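Local coordinates for indole-3-pyruvate decarboxylase (Azospirillum brasilense, PDB 2NXW), which catalyses the thiamine diphosphate-dependent decarboxylation of indole-3-pyruvate to indole-3-acetaldehyde and carbon dioxide, a step in auxin biosynthesis, at residues Ser83-Ala88 / Ala171-Ser176; Ala104-Glu109 / Ser176-Leu181; Ser224-Val229 / Thr284-Glu289; Glu244-Leu249 / Ala266-Leu271. One frame throughout, in Å; residues are numbered along the deposited sequence.

Interaction 1: residues Ser83-Ala88 / Ala171-Ser176; sequences STLGVA and AARAQS. Unlike the reference sequence in segment 171-176: Gln175 (reference Leu).
In the N-terminal thiamine-binding alpha/beta domain, Leu85, just ahead of strand 86-90, packs on Ala172 and Arg173 in the last turns of helix 161-175. A single methyl carries the contact. Leu85 CD2 sits 4.0 Å from Ala172 CB and equally far from Arg173 CG, thus touching two successive residues of the helix. With CG of Leu85 anti to the carbonyl carbon (chi1 -64°), the isobutyl end is brought closer to the helix than the direction of its CB alone would take it. Ala172 turns its CB toward Ser83-Ala88 and meets the leucine methyl with it. The side chains of Leu85 and Arg173 cross at about a right angle, with only the aliphatic root of the arginine involved. Beyond CG the chain of Arg173 bends at chi2 and chi3, and its charged end forms a salt bridge through NE with Asp198. Leu31 of helix 23-33 also packs against Leu85, which is thereby buried between two helices. Helix 161-175 ends here: Gln175 N bonds to Ala171 O at 3.1 Å, and Ser176 follows with positive phi, its OG bonded to the carbonyl of Lys110. Strand 86-90 runs between strands 39-41 and 113-119 in the parallel sheet. A helix-covered parallel sheet with strand order 2-1-3-4-6-5 is the architecture of the pyrimidine-binding domain in thiamine diphosphate enzymes.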
# COMPACT_ATOMS: atom_id res chain seq x y z
N SER A 83 -16.78 24.96 -19.88
CA SER A 83 -17.43 23.88 -19.12
C SER A 83 -17.67 22.68 -20.04
O SER A 83 -18.78 22.15 -20.13
CB SER A 83 -18.76 24.36 -18.51
OG SER A 83 -18.51 25.33 -17.49
N THR A 84 -16.61 22.27 -20.72
CA THR A 84 -16.69 21.15 -21.64
C THR A 84 -15.46 20.27 -21.49
O THR A 84 -14.73 20.39 -20.50
CB THR A 84 -16.83 21.67 -23.10
OG1 THR A 84 -17.16 20.58 -23.97
CG2 THR A 84 -15.55 22.33 -23.57
N LEU A 85 -15.24 19.37 -22.44
CA LEU A 85 -14.07 18.49 -22.39
C LEU A 85 -12.84 19.20 -22.92
O LEU A 85 -12.93 19.94 -23.91
CB LEU A 85 -14.28 17.23 -23.24
CG LEU A 85 -15.39 16.27 -22.83
CD1 LEU A 85 -15.40 15.11 -23.80
CD2 LEU A 85 -15.16 15.77 -21.40
N GLY A 86 -11.71 18.99 -22.25
CA GLY A 86 -10.45 19.54 -22.71
C GLY A 86 -9.72 18.39 -23.39
O GLY A 86 -9.98 17.23 -23.07
N VAL A 87 -8.81 18.68 -24.32
CA VAL A 87 -8.10 17.62 -25.02
C VAL A 87 -6.61 17.89 -25.07
O VAL A 87 -6.16 18.92 -25.59
CB VAL A 87 -8.65 17.42 -26.46
CG1 VAL A 87 -8.06 16.15 -27.08
CG2 VAL A 87 -10.18 17.34 -26.43
N ALA A 88 -5.85 16.94 -24.53
CA ALA A 88 -4.40 17.04 -24.45
C ALA A 88 -3.77 15.81 -25.07
O ALA A 88 -3.96 14.70 -24.55
CB ALA A 88 -3.98 17.16 -22.99
N ALA A 171 -17.48 8.84 -18.80
CA ALA A 171 -17.02 8.90 -17.41
C ALA A 171 -16.47 10.30 -17.11
O ALA A 171 -16.70 10.84 -16.03
CB ALA A 171 -15.94 7.85 -17.17
N ALA A 172 -15.75 10.88 -18.07
CA ALA A 172 -15.21 12.22 -17.87
C ALA A 172 -16.36 13.21 -17.67
O ALA A 172 -16.28 14.10 -16.83
CB ALA A 172 -14.37 12.63 -19.09
N ARG A 173 -17.44 13.03 -18.41
CA ARG A 173 -18.59 13.93 -18.30
C ARG A 173 -19.44 13.65 -17.07
O ARG A 173 -20.04 14.57 -16.49
CB ARG A 173 -19.45 13.83 -19.57
CG ARG A 173 -18.91 14.63 -20.74
CD ARG A 173 -19.08 13.92 -22.07
NE ARG A 173 -20.47 13.67 -22.42
CZ ARG A 173 -21.32 14.60 -22.85
NH1 ARG A 173 -20.93 15.87 -22.98
NH2 ARG A 173 -22.57 14.26 -23.16
N ALA A 174 -19.47 12.39 -16.63
CA ALA A 174 -20.29 12.04 -15.48
C ALA A 174 -19.69 12.46 -14.16
O ALA A 174 -20.42 12.76 -13.22
CB ALA A 174 -20.56 10.53 -15.47
N GLN A 175 -18.36 12.50 -14.08
CA GLN A 175 -17.73 12.88 -12.82
C GLN A 175 -16.86 14.12 -12.94
O GLN A 175 -16.29 14.55 -11.95
CB GLN A 175 -16.90 11.72 -12.27
CG GLN A 175 -17.76 10.57 -11.73
CD GLN A 175 -18.46 10.91 -10.41
OE1 GLN A 175 -18.80 12.06 -10.14
NE2 GLN A 175 -18.68 9.88 -9.59
N SER A 176 -16.78 14.69 -14.14
CA SER A 176 -15.99 15.90 -14.36
C SER A 176 -14.54 15.74 -13.89
O SER A 176 -14.04 16.54 -13.10
CB SER A 176 -16.65 17.10 -13.67
OG SER A 176 -16.13 18.33 -14.15

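Interaction 2: residues Ala104-Glu109 / Ser176-Leu181; sequences AGAYAE and SRPVYL
Tyr107, in the last turn of helix 100-108, meets Arg177 and Pro178 on the connection that leads into strand 179-184 of the N-terminal parallel alpha/beta domain. Its CB lies 3.8 Å from Pro178 CD, while the neighbouring Ala106 CB packs on Pro178 CG at 3.6 Å. With CG anti to the backbone N (chi1 -174°), the ring is set beneath the Arg177 side chain, whose CD stands over the centre of one face, 3.8 Å from the ring centroid, in a CH-pi contact. CD1 has both Arg177 CD and Pro178 CD near it. Farther out, CE2 comes 3.5 Å from Arg177 NH1 under the guanidinium, which lies flat on the ring, the planes 20° apart. At the far end of the ring, Arg177 NE passes 4.0 Å from Tyr107 CZ. Leu129 of the second subunit packs on both Tyr107 and Arg177, and Asp322 takes NH2 of the arginine in a salt bridge. A serine in place of Tyr107 would probably leave the Arg177 side chain without its flat support and open a gap next to Leu129 of that subunit. The backbone carbonyl of Tyr107 also takes part: Arg177 NH1 donates to Tyr107 O at 2.8 Å, with a bent N-H...O angle of 140°. The same NH1 donates to a water at 2.9 Å, and that water in turn donates to Ala108 O.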
# COMPACT_ATOMS: atom_id res chain seq x y z
N ALA A 104 -2.99 15.71 -12.82
CA ALA A 104 -3.36 15.55 -11.41
C ALA A 104 -4.07 16.83 -10.94
O ALA A 104 -5.05 16.77 -10.19
CB ALA A 104 -2.12 15.28 -10.54
N GLY A 105 -3.59 17.99 -11.40
CA GLY A 105 -4.23 19.24 -11.04
C GLY A 105 -5.65 19.33 -11.56
O GLY A 105 -6.54 19.82 -10.87
N ALA A 106 -5.86 18.85 -12.79
CA ALA A 106 -7.19 18.85 -13.40
C ALA A 106 -8.09 17.91 -12.60
O ALA A 106 -9.26 18.23 -12.34
CB ALA A 106 -7.09 18.40 -14.84
N TYR A 107 -7.55 16.77 -12.20
CA TYR A 107 -8.34 15.82 -11.41
C TYR A 107 -8.73 16.49 -10.08
O TYR A 107 -9.89 16.49 -9.68
CB TYR A 107 -7.52 14.56 -11.12
CG TYR A 107 -8.31 13.47 -10.41
CD1 TYR A 107 -8.72 12.33 -11.10
CD2 TYR A 107 -8.65 13.59 -9.07
CE1 TYR A 107 -9.45 11.33 -10.45
CE2 TYR A 107 -9.38 12.59 -8.41
CZ TYR A 107 -9.78 11.47 -9.11
OH TYR A 107 -10.50 10.48 -8.46
N ALA A 108 -7.75 17.11 -9.43
CA ALA A 108 -7.98 17.76 -8.16
C ALA A 108 -9.05 18.85 -8.21
O ALA A 108 -9.77 19.05 -7.24
CB ALA A 108 -6.66 18.37 -7.65
N GLU A 109 -9.15 19.54 -9.34
CA GLU A 109 -10.11 20.62 -9.46
C GLU A 109 -11.30 20.33 -10.37
O GLU A 109 -11.94 21.24 -10.90
CB GLU A 109 -9.37 21.92 -9.83
CG GLU A 109 -8.37 22.26 -8.70
CD GLU A 109 -7.56 23.53 -8.87
OE1 GLU A 109 -7.40 24.01 -10.01
OE2 GLU A 109 -7.05 24.04 -7.84
N SER A 176 -16.78 14.69 -14.14
CA SER A 176 -15.99 15.90 -14.36
C SER A 176 -14.54 15.74 -13.89
O SER A 176 -14.04 16.54 -13.10
CB SER A 176 -16.65 17.10 -13.67
OG SER A 176 -16.13 18.33 -14.15
N ARG A 177 -13.88 14.69 -14.37
CA ARG A 177 -12.49 14.41 -14.03
C ARG A 177 -11.79 13.95 -15.30
O ARG A 177 -12.42 13.50 -16.25
CB ARG A 177 -12.38 13.28 -13.02
CG ARG A 177 -13.23 13.40 -11.78
CD ARG A 177 -12.41 13.88 -10.61
NE ARG A 177 -13.10 13.65 -9.34
CZ ARG A 177 -12.78 14.26 -8.21
NH1 ARG A 177 -11.78 15.14 -8.19
NH2 ARG A 177 -13.45 14.01 -7.10
N PRO A 178 -10.46 14.04 -15.33
CA PRO A 178 -9.69 13.62 -16.51
C PRO A 178 -9.80 12.12 -16.77
O PRO A 178 -10.06 11.34 -15.86
CB PRO A 178 -8.25 13.99 -16.14
CG PRO A 178 -8.39 15.05 -15.13
CD PRO A 178 -9.59 14.65 -14.32
N VAL A 179 -9.58 11.75 -18.03
CA VAL A 179 -9.59 10.35 -18.45
C VAL A 179 -8.38 10.13 -19.35
O VAL A 179 -7.77 11.08 -19.85
CB VAL A 179 -10.89 9.98 -19.21
CG1 VAL A 179 -12.07 10.00 -18.25
CG2 VAL A 179 -11.13 10.94 -20.38
N TYR A 180 -8.04 8.86 -19.55
CA TYR A 180 -6.87 8.48 -20.32
C TYR A 180 -7.16 7.51 -21.47
O TYR A 180 -7.77 6.46 -21.27
CB TYR A 180 -5.86 7.83 -19.36
CG TYR A 180 -4.59 7.34 -20.00
CD1 TYR A 180 -3.66 8.23 -20.51
CD2 TYR A 180 -4.30 5.96 -20.07
CE1 TYR A 180 -2.47 7.79 -21.08
CE2 TYR A 180 -3.12 5.51 -20.64
CZ TYR A 180 -2.21 6.42 -21.15
OH TYR A 180 -1.05 5.97 -21.74
N LEU A 181 -6.70 7.86 -22.67
CA LEU A 181 -6.87 7.02 -23.85
C LEU A 181 -5.50 6.79 -24.45
O LEU A 181 -4.78 7.74 -24.75
CB LEU A 181 -7.78 7.69 -24.88
CG LEU A 181 -9.25 7.83 -24.47
CD1 LEU A 181 -10.02 8.65 -25.51
CD2 LEU A 181 -9.87 6.44 -24.31
O HOH W 1 -10.65 16.69 -6.00

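Interaction 3: residues Ser224-Val229 / Thr284-Glu289; sequences SPVLMV and TRLVEE
Val226 and Met228 on strand 225-229 point toward helix 281-288, where Leu286 and Val287 receive them. The helix belongs to the Rossmann-like central domain and lies in the beta-alpha-beta crossover from strand 253-255 to strand 292-296, passing over the strand between them. Val226 and Leu286 meet at a slant. Methyl CG2 of the valine lies 3.7 Å from Leu286 CG and equally near the carbonyl oxygen of Leu286, so it rests partly on the helix backbone. Met228 and Val287 instead cross at about a right angle. The methionine chain is bent at its end (chi3 81°), which spreads its last two atoms over both valine methyls: SD is 4.0 Å from Val287 CG1, and CE the same distance from CG2. Val254 of the adjacent strand borders Val226, Met228 and Leu286, continuing this apolar layer. At the C-terminal end of the same helix, the carbonyl of Glu288 accepts a hydrogen bond from Arg315 of the third subunit. Toward the start of the strand the packing turns polar, and a water joins the two segments. It lies 2.6 Å from Ser224 OG and donates to Leu286 O at 2.8 Å.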
# COMPACT_ATOMS: atom_id res chain seq x y z
N SER A 224 -29.17 28.12 11.72
CA SER A 224 -28.39 28.95 10.82
C SER A 224 -27.94 28.17 9.58
O SER A 224 -26.75 27.90 9.38
CB SER A 224 -27.16 29.51 11.54
OG SER A 224 -26.50 30.48 10.74
N PRO A 225 -28.90 27.79 8.73
CA PRO A 225 -28.57 27.04 7.52
C PRO A 225 -27.85 27.93 6.51
O PRO A 225 -28.02 29.14 6.49
CB PRO A 225 -29.94 26.60 7.01
CG PRO A 225 -30.83 27.74 7.43
CD PRO A 225 -30.35 28.02 8.84
N VAL A 226 -27.02 27.30 5.69
CA VAL A 226 -26.27 28.00 4.66
C VAL A 226 -26.21 27.15 3.40
O VAL A 226 -25.91 25.96 3.48
CB VAL A 226 -24.82 28.29 5.11
CG1 VAL A 226 -24.02 28.87 3.94
CG2 VAL A 226 -24.82 29.24 6.30
N LEU A 227 -26.49 27.76 2.26
CA LEU A 227 -26.39 27.05 0.98
C LEU A 227 -25.09 27.51 0.32
O LEU A 227 -24.90 28.70 0.07
CB LEU A 227 -27.57 27.38 0.05
CG LEU A 227 -27.39 26.84 -1.38
CD1 LEU A 227 -27.46 25.32 -1.34
CD2 LEU A 227 -28.47 27.38 -2.30
N MET A 228 -24.19 26.56 0.07
CA MET A 228 -22.92 26.87 -0.61
C MET A 228 -22.99 26.37 -2.05
O MET A 228 -23.28 25.20 -2.31
CB MET A 228 -21.75 26.19 0.10
CG MET A 228 -21.50 26.71 1.51
SD MET A 228 -19.78 26.48 2.01
CE MET A 228 -19.03 27.89 1.21
N VAL A 229 -22.75 27.28 -2.99
CA VAL A 229 -22.78 26.95 -4.41
C VAL A 229 -21.33 26.70 -4.81
O VAL A 229 -20.47 27.58 -4.69
CB VAL A 229 -23.43 28.09 -5.21
CG1 VAL A 229 -23.39 27.80 -6.70
CG2 VAL A 229 -24.88 28.25 -4.74
N THR A 284 -16.73 33.80 6.74
CA THR A 284 -16.07 32.66 7.36
C THR A 284 -16.86 32.15 8.57
O THR A 284 -17.08 30.96 8.72
CB THR A 284 -14.63 33.03 7.79
OG1 THR A 284 -13.88 33.38 6.63
CG2 THR A 284 -13.96 31.86 8.51
N ARG A 285 -17.29 33.08 9.41
CA ARG A 285 -18.06 32.74 10.61
C ARG A 285 -19.40 32.11 10.24
O ARG A 285 -19.83 31.11 10.83
CB ARG A 285 -18.29 34.00 11.44
CG ARG A 285 -18.95 33.76 12.79
N LEU A 286 -20.08 32.71 9.26
CA LEU A 286 -21.38 32.19 8.82
C LEU A 286 -21.27 30.72 8.40
O LEU A 286 -22.09 29.89 8.78
CB LEU A 286 -21.90 33.02 7.65
CG LEU A 286 -23.23 32.55 7.05
CD1 LEU A 286 -24.34 32.70 8.08
CD2 LEU A 286 -23.55 33.35 5.80
N VAL A 287 -20.25 30.43 7.60
CA VAL A 287 -20.04 29.07 7.11
C VAL A 287 -19.60 28.09 8.20
O VAL A 287 -20.16 27.00 8.36
CB VAL A 287 -18.97 29.06 5.97
CG1 VAL A 287 -18.59 27.64 5.60
CG2 VAL A 287 -19.53 29.78 4.75
N GLU A 288 -18.58 28.48 8.96
CA GLU A 288 -18.05 27.59 9.98
C GLU A 288 -18.95 27.38 11.20
O GLU A 288 -18.79 26.39 11.91
CB GLU A 288 -16.66 28.08 10.38
CG GLU A 288 -15.72 28.09 9.18
CD GLU A 288 -14.32 28.56 9.51
OE1 GLU A 288 -14.08 28.94 10.67
OE2 GLU A 288 -13.47 28.56 8.59
N GLU A 289 -19.90 28.28 11.43
CA GLU A 289 -20.81 28.13 12.56
C GLU A 289 -22.17 27.57 12.14
O GLU A 289 -23.05 27.37 12.97
CB GLU A 289 -21.02 29.47 13.27
CG GLU A 289 -19.74 30.11 13.76
CD GLU A 289 -20.00 31.27 14.70
OE1 GLU A 289 -20.98 32.01 14.48
OE2 GLU A 289 -19.21 31.44 15.66
O HOH W 2 -23.93 30.15 10.86

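Interaction 4: residues Glu244-Leu249 / Ala266-Leu271; sequences ELAQRL and APTPPL
Thr268 presses its hydroxyl against the turn of helix 239-249 formed by Ala246 and Gln247, and this is the tight, buried half of the contact. Thr268 OG1 lies 3.3 Å from Ala246 CB, each residue pointing its CB toward the opposing segment. It stands 3.5 Å from Gln247 N at an angle too poor for a hydrogen bond, so the fit here is one of shape. The threonine methyl CG2 completes it, 3.9 Å from Gln247 CA. Nearer the surface the contact thins to one amide and one ring. The extended side chain of Gln247 (chi1 178°) crosses Pro267 at about a right angle, bringing NE2 within 3.3 Å of Pro267 CB; that nitrogen is also bonded to the carbonyl of Arg353. Replacing Gln247 with a valine is likely to leave the Arg353 carbonyl without this donor and Pro267 uncovered on the helix side. Arg248 and Glu244, whose CB atoms point away from the loop, are joined by a salt bridge, Arg248 NE to Glu244 OE2 2.8 Å. Helix 239-249 connects the neighbouring parallel strands 225-229 and 253-255, and the loop lies beyond the second of them: a beta-alpha-beta unit, as found in Rossmann-like domains.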
# COMPACT_ATOMS: atom_id res chain seq x y z
N GLU A 244 -32.65 29.28 -9.11
CA GLU A 244 -34.05 29.05 -8.76
C GLU A 244 -34.13 28.37 -7.39
O GLU A 244 -34.93 28.76 -6.54
CB GLU A 244 -34.71 28.18 -9.84
CG GLU A 244 -36.22 27.95 -9.67
CD GLU A 244 -37.03 29.24 -9.74
OE1 GLU A 244 -36.70 30.12 -10.56
OE2 GLU A 244 -38.02 29.35 -8.99
N LEU A 245 -33.30 27.35 -7.17
CA LEU A 245 -33.28 26.66 -5.89
C LEU A 245 -32.94 27.62 -4.74
O LEU A 245 -33.58 27.58 -3.68
CB LEU A 245 -32.26 25.51 -5.92
CG LEU A 245 -31.97 24.81 -4.59
CD1 LEU A 245 -33.25 24.13 -4.08
CD2 LEU A 245 -30.86 23.79 -4.78
N ALA A 246 -31.93 28.47 -4.93
CA ALA A 246 -31.52 29.42 -3.90
C ALA A 246 -32.65 30.35 -3.51
O ALA A 246 -32.82 30.67 -2.33
CB ALA A 246 -30.31 30.22 -4.38
N GLN A 247 -33.42 30.80 -4.49
CA GLN A 247 -34.52 31.70 -4.19
C GLN A 247 -35.60 30.97 -3.39
O GLN A 247 -36.10 31.48 -2.39
CB GLN A 247 -35.10 32.28 -5.48
CG GLN A 247 -36.30 33.20 -5.27
CD GLN A 247 -36.72 33.93 -6.54
OE1 GLN A 247 -36.91 33.31 -7.60
NE2 GLN A 247 -36.87 35.25 -6.45
N ARG A 248 -35.95 29.76 -3.82
CA ARG A 248 -36.99 28.99 -3.14
C ARG A 248 -36.59 28.43 -1.77
O ARG A 248 -37.43 28.31 -0.88
CB ARG A 248 -37.46 27.83 -4.02
CG ARG A 248 -38.05 28.26 -5.36
CD ARG A 248 -38.79 27.11 -6.03
NE ARG A 248 -39.24 27.48 -7.36
CZ ARG A 248 -40.09 26.76 -8.09
NH1 ARG A 248 -40.59 25.63 -7.61
NH2 ARG A 248 -40.43 27.18 -9.30
N LEU A 249 -35.32 28.08 -1.61
CA LEU A 249 -34.86 27.50 -0.35
C LEU A 249 -34.88 28.51 0.80
O LEU A 249 -35.03 28.13 1.96
CB LEU A 249 -33.47 26.91 -0.54
CG LEU A 249 -32.96 26.01 0.58
CD1 LEU A 249 -33.85 24.79 0.75
CD2 LEU A 249 -31.55 25.57 0.24
N ALA A 266 -28.50 36.63 -9.82
CA ALA A 266 -29.70 36.01 -9.25
C ALA A 266 -30.44 36.86 -8.22
O ALA A 266 -29.89 37.80 -7.65
CB ALA A 266 -29.32 34.67 -8.62
N PRO A 267 -31.72 36.52 -7.96
CA PRO A 267 -32.54 37.24 -6.99
C PRO A 267 -31.95 37.12 -5.58
O PRO A 267 -32.13 38.00 -4.74
CB PRO A 267 -33.90 36.57 -7.11
CG PRO A 267 -33.93 36.11 -8.53
CD PRO A 267 -32.54 35.56 -8.73
N THR A 268 -31.27 36.00 -5.32
CA THR A 268 -30.62 35.78 -4.03
C THR A 268 -29.17 35.41 -4.33
O THR A 268 -28.79 34.24 -4.32
CB THR A 268 -31.32 34.66 -3.19
OG1 THR A 268 -31.23 33.40 -3.87
CG2 THR A 268 -32.78 35.01 -2.96
N PRO A 269 -28.34 36.42 -4.62
CA PRO A 269 -26.92 36.24 -4.94
C PRO A 269 -26.07 35.89 -3.72
O PRO A 269 -26.50 36.08 -2.58
CB PRO A 269 -26.54 37.58 -5.56
CG PRO A 269 -27.34 38.54 -4.74
CD PRO A 269 -28.69 37.86 -4.63
N PRO A 270 -24.87 35.36 -3.95
CA PRO A 270 -23.99 35.01 -2.83
C PRO A 270 -23.62 36.23 -1.99
O PRO A 270 -23.42 37.32 -2.53
CB PRO A 270 -22.77 34.41 -3.53
CG PRO A 270 -23.35 33.82 -4.77
CD PRO A 270 -24.29 34.91 -5.23
N LEU A 271 -23.54 36.05 -0.68
CA LEU A 271 -23.16 37.11 0.24
C LEU A 271 -21.67 37.37 0.06
O LEU A 271 -21.17 38.45 0.40
CB LEU A 271 -23.43 36.69 1.68
CG LEU A 271 -24.89 36.47 2.06
CD1 LEU A 271 -24.97 35.68 3.36
CD2 LEU A 271 -25.60 37.81 2.20

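How the interactions relate
The four contacts form two pairs in two domains. Interactions 1 and 2 share Ser176, with centres 8 Å apart, and serve the same parallel sheet; Ala172 CB links them, lying 3.5 Å from Arg177 O and 3.6 Å from Val179 CG1. Interactions 3 and 4 lie in the central domain with centres 14 Å apart: helices 281-288 and 239-249, one from each contact, pack on the two faces of strand 225-229, where Leu227 CD2 reaches Ala246 CB at 4.0 Å. They also meet through Leu286 CD2 and Leu271 CD1, 3.7 Å apart. Between the pairs nothing touches: the nearest atoms of interactions 1 and 3 are about 12 Å apart. All four lie away from the thiamine diphosphate and magnesium sites.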